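Local atomic coordinates of LAR_0958 cell surface adhesin (Lactobacillus reuteri, PDB entry 4NG0), a protein that sits on the bacterial cell surface as an adhesin and probably attaches the bacterium to mucus through repeats with a ubiquitin-like beta-grasp fold. Residues G7-T12 / G85-T90; G57-S62 / Y89-L94. All coordinates share one frame; numbering follows the deposited sequence. Where two conformers were deposited one is given.

Contact 1: residues G7-T12 / G85-T90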
loop_
_atom_site.group_PDB
_atom_site.type_symbol
_atom_site.label_atom_id
_atom_site.label_comp_id
_atom_site.label_asym_id
_atom_site.label_seq_id
_atom_site.Cartn_x
_atom_site.Cartn_y
_atom_site.Cartn_z
ATOM N N GLY A 7 -2.220 -6.621 3.257
ATOM C CA GLY A 7 -0.954 -6.463 3.940
ATOM C C GLY A 7 -1.015 -5.457 5.065
ATOM O O GLY A 7 -2.021 -4.763 5.256
ATOM N N SER A 8 0.078 -5.397 5.819
ATOM C CA SER A 8 0.149 -4.527 6.977
ATOM C C SER A 8 1.587 -4.319 7.389
ATOM O O SER A 8 2.470 -5.084 7.015
ATOM C CB SER A 8 -0.645 -5.110 8.145
ATOM O OG SER A 8 -0.118 -6.371 8.527
ATOM N N ASP A 9 1.807 -3.259 8.160
ATOM C CA ASP A 9 3.129 -2.897 8.655
ATOM C C ASP A 9 2.913 -1.941 9.812
ATOM O O ASP A 9 1.796 -1.472 10.053
ATOM C CB ASP A 9 3.930 -2.225 7.537
ATOM C CG ASP A 9 5.429 -2.184 7.798
ATOM O OD1 ASP A 9 5.915 -2.753 8.798
ATOM O OD2 ASP A 9 6.130 -1.571 6.962
ATOM N N SER A 10 3.986 -1.680 10.544
ATOM C CA SER A 10 3.917 -0.772 11.674
ATOM C C SER A 10 5.287 -0.243 12.050
ATOM O O SER A 10 6.326 -0.800 11.660
ATOM C CB SER A 10 3.267 -1.443 12.891
ATOM O OG SER A 10 4.084 -2.489 13.392
ATOM N N LYS A 11 5.268 0.850 12.803
ATOM C CA LYS A 11 6.464 1.367 13.456
ATOM C C LYS A 11 6.076 1.899 14.819
ATOM O O LYS A 11 4.897 2.132 15.109
ATOM C CB LYS A 11 7.094 2.522 12.660
ATOM C CG LYS A 11 6.244 3.791 12.673
ATOM C CD LYS A 11 6.784 4.929 11.796
ATOM C CE LYS A 11 7.814 5.770 12.530
ATOM N NZ LYS A 11 8.353 6.877 11.674
ATOM N N THR A 12 7.086 2.113 15.654
ATOM C CA THR A 12 6.903 2.869 16.885
ATOM C C THR A 12 7.094 4.360 16.591
ATOM O O THR A 12 8.014 4.751 15.866
ATOM C CB THR A 12 7.905 2.407 17.958
ATOM O OG1 THR A 12 7.654 1.026 18.263
ATOM C CG2 THR A 12 7.781 3.214 19.222
ATOM N N GLY A 85 -8.528 -4.037 -2.760
ATOM C CA GLY A 85 -7.636 -4.378 -1.676
ATOM C C GLY A 85 -7.800 -3.548 -0.432
ATOM O O GLY A 85 -8.630 -2.640 -0.369
ATOM N N SER A 86 -6.990 -3.882 0.566
ATOM C CA SER A 86 -6.968 -3.195 1.847
ATOM C C SER A 86 -5.550 -3.291 2.390
ATOM O O SER A 86 -4.901 -4.312 2.238
ATOM C CB SER A 86 -7.962 -3.852 2.819
ATOM O OG SER A 86 -7.942 -3.230 4.101
ATOM N N TYR A 87 -5.065 -2.223 3.016
ATOM C CA TYR A 87 -3.722 -2.240 3.583
ATOM C C TYR A 87 -3.706 -1.371 4.827
ATOM O O TYR A 87 -4.143 -0.231 4.783
ATOM C CB TYR A 87 -2.680 -1.736 2.573
ATOM C CG TYR A 87 -1.271 -1.839 3.109
ATOM C CD1 TYR A 87 -0.747 -0.856 3.947
ATOM C CD2 TYR A 87 -0.474 -2.932 2.803
ATOM C CE1 TYR A 87 0.526 -0.963 4.456
ATOM C CE2 TYR A 87 0.805 -3.048 3.304
ATOM C CZ TYR A 87 1.298 -2.059 4.136
ATOM O OH TYR A 87 2.573 -2.161 4.639
ATOM N N THR A 88 -3.207 -1.910 5.930
ATOM C CA THR A 88 -3.229 -1.185 7.199
ATOM C C THR A 88 -1.833 -0.921 7.762
ATOM O O THR A 88 -1.022 -1.841 7.908
ATOM C CB THR A 88 -4.060 -1.947 8.253
ATOM O OG1 THR A 88 -5.393 -2.124 7.757
ATOM C CG2 THR A 88 -4.121 -1.159 9.563
ATOM N N TYR A 89 -1.561 0.337 8.095
ATOM C CA TYR A 89 -0.276 0.732 8.668
ATOM C C TYR A 89 -0.542 1.362 10.020
ATOM O O TYR A 89 -1.315 2.324 10.118
ATOM C CB TYR A 89 0.451 1.747 7.763
ATOM C CG TYR A 89 1.910 1.931 8.156
ATOM C CD1 TYR A 89 2.256 2.626 9.325
ATOM C CD2 TYR A 89 2.937 1.387 7.392
ATOM C CE1 TYR A 89 3.560 2.777 9.707
ATOM C CE2 TYR A 89 4.265 1.539 7.777
ATOM C CZ TYR A 89 4.565 2.233 8.937
ATOM O OH TYR A 89 5.878 2.391 9.334
ATOM N N THR A 90 0.089 0.824 11.064
ATOM C CA THR A 90 -0.090 1.354 12.411
ATOM C C THR A 90 1.170 2.030 12.937
ATOM O O THR A 90 2.269 1.484 12.846
ATOM C CB THR A 90 -0.484 0.220 13.380
ATOM O OG1 THR A 90 -1.685 -0.399 12.904
ATOM C CG2 THR A 90 -0.715 0.743 14.791
HETATM O O HOH W 1 -4.874 -6.263 4.683
HETATM O O HOH W 2 4.750 -0.377 4.887
HETATM O O HOH W 3 -1.131 -2.351 10.958
HETATM O O HOH W 4 7.595 0.917 7.712
#
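Gly7 and Asp9 give their carbonyl oxygens to Thr88 and Thr90, while Asp9 and Lys11 return their amides to the carbonyls of Thr88 and Thr90: the alternating ladder of a parallel strand pair, its axes 11° apart. Gly7 O accepts Thr88 N at 3.2 Å, and Thr90 O takes Lys11 N at 3.1 Å. Several acceptors carry a second load. Thr88 O also meets the CA of Ser8, and Asp9 O, bound by Thr90 N at 3.0 Å, receives a proton from a water that is hydrogen-bonded to Thr90 OG1 as well. Beside Gly7, another water accepts from Gly7 N and donates to Ser86 O.

On the face bearing Asp9 and Tyr89, both tyrosine rings lie against the backbone of 7-12. Gly7 O and Ser8 CA cover one face of the Tyr87 ring; Ser10 CA sits over Tyr89, 4.3 Å from its centroid, in a CH-pi contact. With CG anti to the backbone N (chi1 -163°), Asp9 runs alongside Tyr89, its carboxylate plane turned 64° from the ring. Asp9 OD2 accepts a proton from the water beside Tyr87 OH and lies 3.0 Å from a second water, which is hydrogen-bonded to Tyr89 OH; OD1 accepts a weak bond from Ser10 N. Tyr87 OH also bonds Thr24. Lys11 lays CB, CG and CD against Tyr89 OH, with CB 3.5 Å from that oxygen, and its NZ makes a salt bridge with Asp14 and a hydrogen bond to the carbonyl O of Asn16. In this pairing of the first and last strands of the beta-grasp sheet, ordered water at the edge of the Tyr89 ring lies between one carboxylate and two phenols.

Contact 2: residues G57-S62 / Y89-L94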
loop_
_atom_site.group_PDB
_atom_site.type_symbol
_atom_site.label_atom_id
_atom_site.label_comp_id
_atom_site.label_asym_id
_atom_site.label_seq_id
_atom_site.Cartn_x
_atom_site.Cartn_y
_atom_site.Cartn_z
ATOM N N GLY A 57 -1.370 6.099 15.634
ATOM C CA GLY A 57 -2.688 5.906 15.080
ATOM C C GLY A 57 -2.715 4.714 14.157
ATOM O O GLY A 57 -1.673 4.108 13.867
ATOM N N LYS A 58 -3.919 4.377 13.703
ATOM C CA LYS A 58 -4.128 3.298 12.749
ATOM C C LYS A 58 -4.563 3.917 11.431
ATOM O O LYS A 58 -5.544 4.670 11.390
ATOM C CB LYS A 58 -5.202 2.326 13.260
ATOM C CG LYS A 58 -5.365 1.063 12.413
ATOM C CD LYS A 58 -6.473 0.178 12.986
ATOM C CE LYS A 58 -6.816 -0.973 12.056
ATOM N NZ LYS A 58 -8.004 -1.736 12.535
ATOM N N TYR A 59 -3.828 3.608 10.365
ATOM C CA TYR A 59 -4.031 4.235 9.063
ATOM C C TYR A 59 -4.191 3.191 7.973
ATOM O O TYR A 59 -3.828 2.027 8.158
ATOM C CB TYR A 59 -2.806 5.099 8.720
ATOM C CG TYR A 59 -2.484 6.129 9.773
ATOM C CD1 TYR A 59 -1.536 5.883 10.764
ATOM C CD2 TYR A 59 -3.141 7.341 9.783
ATOM C CE1 TYR A 59 -1.252 6.830 11.732
ATOM C CE2 TYR A 59 -2.866 8.309 10.754
ATOM C CZ TYR A 59 -1.915 8.044 11.716
ATOM O OH TYR A 59 -1.623 8.994 12.682
ATOM N N THR A 60 -4.704 3.605 6.818
ATOM C CA THR A 60 -4.706 2.735 5.647
ATOM C C THR A 60 -4.103 3.422 4.438
ATOM O O THR A 60 -3.989 4.647 4.395
ATOM C CB THR A 60 -6.121 2.231 5.276
ATOM O OG1 THR A 60 -6.943 3.335 4.883
ATOM C CG2 THR A 60 -6.763 1.521 6.446
ATOM N N LEU A 61 -3.692 2.619 3.464
ATOM C CA LEU A 61 -3.288 3.114 2.160
ATOM C C LEU A 61 -4.074 2.364 1.106
ATOM O O LEU A 61 -4.486 1.227 1.333
ATOM C CB LEU A 61 -1.802 2.880 1.900
ATOM C CG LEU A 61 -0.834 3.687 2.758
ATOM C CD1 LEU A 61 -0.341 2.848 3.942
ATOM C CD2 LEU A 61 0.328 4.182 1.909
ATOM N N SER A 62 -4.247 2.990 -0.054
ATOM C CA SER A 62 -4.940 2.361 -1.174
ATOM C C SER A 62 -4.120 2.535 -2.434
ATOM O O SER A 62 -3.432 3.543 -2.608
ATOM C CB SER A 62 -6.305 3.017 -1.394
ATOM O OG SER A 62 -7.160 2.850 -0.281
ATOM N N TYR A 89 -1.561 0.337 8.095
ATOM C CA TYR A 89 -0.276 0.732 8.668
ATOM C C TYR A 89 -0.542 1.362 10.020
ATOM O O TYR A 89 -1.315 2.324 10.118
ATOM C CB TYR A 89 0.451 1.747 7.763
ATOM C CG TYR A 89 1.910 1.931 8.156
ATOM C CD1 TYR A 89 2.256 2.626 9.325
ATOM C CD2 TYR A 89 2.937 1.387 7.392
ATOM C CE1 TYR A 89 3.560 2.777 9.707
ATOM C CE2 TYR A 89 4.265 1.539 7.777
ATOM C CZ TYR A 89 4.565 2.233 8.937
ATOM O OH TYR A 89 5.878 2.391 9.334
ATOM N N THR A 90 0.089 0.824 11.064
ATOM C CA THR A 90 -0.090 1.354 12.411
ATOM C C THR A 90 1.170 2.030 12.937
ATOM O O THR A 90 2.269 1.484 12.846
ATOM C CB THR A 90 -0.484 0.220 13.380
ATOM O OG1 THR A 90 -1.685 -0.399 12.904
ATOM C CG2 THR A 90 -0.715 0.743 14.791
ATOM N N ILE A 91 1.009 3.227 13.500
ATOM C CA ILE A 91 2.094 3.831 14.257
ATOM C C ILE A 91 1.732 3.642 15.731
ATOM O O ILE A 91 0.715 4.138 16.197
ATOM C CB ILE A 91 2.263 5.324 13.926
ATOM C CG1 ILE A 91 2.614 5.509 12.450
ATOM C CG2 ILE A 91 3.351 5.938 14.793
ATOM C CD1 ILE A 91 2.735 6.986 12.033
ATOM N N ASN A 92 2.544 2.879 16.448
ATOM C CA ASN A 92 2.285 2.615 17.854
ATOM C C ASN A 92 2.889 3.703 18.734
ATOM O O ASN A 92 3.931 4.259 18.392
ATOM C CB ASN A 92 2.848 1.244 18.231
ATOM C CG ASN A 92 2.081 0.107 17.585
ATOM O OD1 ASN A 92 0.871 -0.005 17.770
ATOM N ND2 ASN A 92 2.766 -0.709 16.803
ATOM N N PRO A 93 2.255 4.019 19.871
ATOM C CA PRO A 93 2.846 5.032 20.757
ATOM C C PRO A 93 4.198 4.568 21.289
ATOM O O PRO A 93 4.445 3.364 21.405
ATOM C CB PRO A 93 1.837 5.142 21.907
ATOM C CG PRO A 93 0.547 4.579 21.369
ATOM C CD PRO A 93 0.955 3.530 20.365
ATOM N N LEU A 94 5.060 5.525 21.609
ATOM C CA LEU A 94 6.383 5.240 22.151
ATOM C C LEU A 94 6.313 5.069 23.655
ATOM O O LEU A 94 5.836 5.955 24.367
ATOM C CB LEU A 94 7.326 6.400 21.809
ATOM C CG LEU A 94 8.717 6.382 22.449
ATOM C CD1 LEU A 94 9.468 5.123 22.078
ATOM C CD2 LEU A 94 9.500 7.627 22.024
#
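Gly57 and Ile91 form one hydrogen-bonded pair of this antiparallel ladder, Tyr59 and Tyr89 the next, with Lys58 and Thr90 as the non-hydrogen-bonded pair between them. The four bonds are short yet differ in direction. Gly57 N meets Ile91 O at 2.9 Å on a lone pair in the carbonyl plane, and Ile91 N approaches Gly57 O at 2.8 Å almost head-on, with a C=O...N angle of 167°. Tyr89 N, by contrast, stands above the plane of the Tyr59 carbonyl, 37° out of it, although the bond is also 2.8 Å.

Around this frame the side chains divide between the two faces. Tyr59 has CG beside its own backbone N (chi1 -55°), an orientation that brings CB to 3.4 Å from Tyr89 O and sets that oxygen at the ring edge. Farther along the same ring, Tyr59 CE1 touches Ile91 CD1 at 4.0 Å, the two side chains crossing at a slant. Leu61 runs side by side with Tyr89, its CD1 4.1 Å from Tyr89 CB. On the reverse face, Thr90 CG2 packs 3.6 Å from Gly57 O, and Lys58 brushes Thr90 OG1 with CG before its extended chain leads away.

A second shell fixes these groups. Tyr59 OH bonds Asp55 O, and the Tyr59 side chain touches Pro53 and Thr47; Trp45 packs on Tyr59 and Leu61 and meets Tyr89 edge-to-face. Strand 57-63 is thus joined to the central strand 83-92 of the beta-grasp sheet by main chain on main chain, and the aromatic and aliphatic face supplies contacts without charge.

In the fold
Strand 83-92 takes part in both contacts, pairing in parallel with strand 3-12 in contact 1 and antiparallel with strand 57-63 in contact 2, and is the middle strand of the mixed five-strand sheet. Tyr89 and Thr90 are common to the two, but divide the bonding: the N and O of Tyr89 serve strand 57-63, those of Thr90 strand 3-12. Contact 1 is mainly a surface pairing, rich in water and carrying a carboxylate; contact 2 is partly buried, farther from the centre of the chain, and its side-chain packing is largely apolar. The contacts also adjoin directly: Lys11 O probably bonds Asn92 N, and Tyr87 O probably bonds Leu61 N, continuing each ladder beyond the paired residues.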